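Local coordinates for plasmodesmata-located protein 8 (Arabidopsis thaliana, PDB 6GRF) that probably modulates cell-to-cell trafficking through plasmodesmata and carries two tandem DUF26 (Gnk2-homologous) domains in its extracellular part, at residues Asp29-Leu32 against Ser33-Thr37. Residues are numbered along the deposited sequence; the frame is centred on the assembly and turned at random.
Sequences DTFL and SSVVT
F31 and V35, one helical turn apart, make the main apolar contact: the CG2 methyl of V35 lies over one face of the F31 ring, 3.9 Å from its centroid and displaced toward the rim, a CH-pi contact. Its closest ring atom is CZ, with V35 CG2 and F31 CZ 3.6 Å apart. In F31, CG stands anti to the backbone N (chi1 163°), and the ring extends outward with a slight lean toward the next turn; the CG2 methyl of V35, the branch beside its own N, points back to meet it.

On the solvent-facing side T30 O accepts a hydrogen bond from S34 N (3.0 Å) and one from a water. S34 OG, folded back over the preceding turn with its first torsion at -71°, also lies 3.1 Å from T30 O, though its proton may go to another acceptor. That water also hydrogen-bonds S33 OG at 3.0 Å, so it bridges a backbone carbonyl and a serine hydroxyl on the outer surface. The T30 hydroxyl turns to the earlier carbonyl of S26.

Regular i to i+4 backbone bonds underlie these contacts: S33 N to D29 O (2.9 Å), V35 N to F31 O and V36 N to L32 O, the last longer at 3.2 Å. S34 N adds a weak bond to F31 O.

The buried face continues into the domain core. F31 meets V62 and Y109, V35 packs on F47, Y66 and L107 of the sheet, and L32 lies against V85 and T89 of helix 74-91. This is an amphipathic helix, with D29, T30, S33 and T37 exposed, F31, L32 and V35 buried and S34 and V36 at the boundary, packed beside a second helix on the five-stranded antiparallel sheet of the first DUF26 domain.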
loop_
_atom_site.group_PDB
_atom_site.type_symbol
_atom_site.label_atom_id
_atom_site.label_comp_id
_atom_site.label_asym_id
_atom_site.label_seq_id
_atom_site.Cartn_x
_atom_site.Cartn_y
_atom_site.Cartn_z
ATOM N N ASP A 29 2.489 -10.207 18.107
ATOM C CA ASP A 29 3.653 -11.047 17.759
ATOM C C ASP A 29 3.204 -12.218 16.878
ATOM O O ASP A 29 3.868 -12.550 15.905
ATOM C CB ASP A 29 4.375 -11.636 18.976
ATOM C CG ASP A 29 5.231 -10.657 19.759
ATOM O OD1 ASP A 29 5.510 -9.563 19.231
ATOM O OD2 ASP A 29 5.619 -11.004 20.909
ATOM N N THR A 30 2.103 -12.859 17.276
ATOM C CA THR A 30 1.553 -14.018 16.595
ATOM C C THR A 30 1.186 -13.634 15.159
ATOM O O THR A 30 1.471 -14.382 14.209
ATOM C CB THR A 30 0.323 -14.556 17.337
ATOM O OG1 THR A 30 0.769 -15.017 18.609
ATOM C CG2 THR A 30 -0.381 -15.672 16.598
ATOM N N PHE A 31 0.534 -12.474 15.023
ATOM C CA PHE A 31 0.192 -11.933 13.736
ATOM C C PHE A 31 1.451 -11.799 12.868
ATOM O O PHE A 31 1.477 -12.327 11.773
ATOM C CB PHE A 31 -0.494 -10.579 13.875
ATOM C CG PHE A 31 -0.509 -9.782 12.597
ATOM C CD1 PHE A 31 -1.369 -10.120 11.569
ATOM C CD2 PHE A 31 0.344 -8.707 12.421
ATOM C CE1 PHE A 31 -1.377 -9.392 10.388
ATOM C CE2 PHE A 31 0.334 -7.980 11.239
ATOM C CZ PHE A 31 -0.532 -8.321 10.232
ATOM N N LEU A 32 2.482 -11.104 13.366
ATOM C CA LEU A 32 3.691 -10.802 12.557
ATOM C C LEU A 32 4.404 -12.103 12.179
ATOM O O LEU A 32 4.868 -12.260 11.073
ATOM C CB LEU A 32 4.622 -9.862 13.324
ATOM C CG LEU A 32 4.081 -8.449 13.553
ATOM C CD1 LEU A 32 5.029 -7.656 14.434
ATOM C CD2 LEU A 32 3.847 -7.718 12.236
ATOM N N SER A 33 4.455 -13.042 13.120
ATOM C CA SER A 33 4.986 -14.357 12.882
ATOM C C SER A 33 4.231 -15.053 11.729
ATOM O O SER A 33 4.844 -15.728 10.917
ATOM C CB SER A 33 4.938 -15.154 14.156
ATOM O OG SER A 33 5.248 -16.504 13.893
ATOM N N SER A 34 2.901 -14.896 11.672
ATOM C CA SER A 34 2.040 -15.524 10.639
ATOM C C SER A 34 2.314 -14.906 9.262
ATOM O O SER A 34 2.270 -15.592 8.257
ATOM C CB SER A 34 0.575 -15.390 10.967
ATOM O OG SER A 34 0.234 -16.213 12.066
ATOM N N VAL A 35 2.558 -13.596 9.260
ATOM C CA VAL A 35 2.807 -12.830 8.048
ATOM C C VAL A 35 4.068 -13.368 7.374
ATOM O O VAL A 35 4.090 -13.514 6.169
ATOM C CB VAL A 35 2.905 -11.327 8.368
ATOM C CG1 VAL A 35 3.676 -10.566 7.315
ATOM C CG2 VAL A 35 1.527 -10.714 8.587
ATOM N N VAL A 36 5.098 -13.675 8.169
ATOM C CA VAL A 36 6.356 -14.198 7.664
ATOM C C VAL A 36 6.126 -15.614 7.109
ATOM O O VAL A 36 6.611 -15.945 6.031
ATOM C CB VAL A 36 7.458 -14.176 8.740
ATOM C CG1 VAL A 36 8.675 -14.980 8.315
ATOM C CG2 VAL A 36 7.857 -12.756 9.114
ATOM N N THR A 37 5.387 -16.438 7.856
ATOM C CA THR A 37 5.068 -17.808 7.466
ATOM C C THR A 37 4.325 -17.797 6.121
ATOM O O THR A 37 4.704 -18.520 5.216
ATOM C CB THR A 37 4.277 -18.514 8.580
ATOM O OG1 THR A 37 5.117 -18.604 9.732
ATOM C CG2 THR A 37 3.815 -19.908 8.215
HETATM O O HOH W 1 2.407 -17.503 13.979
#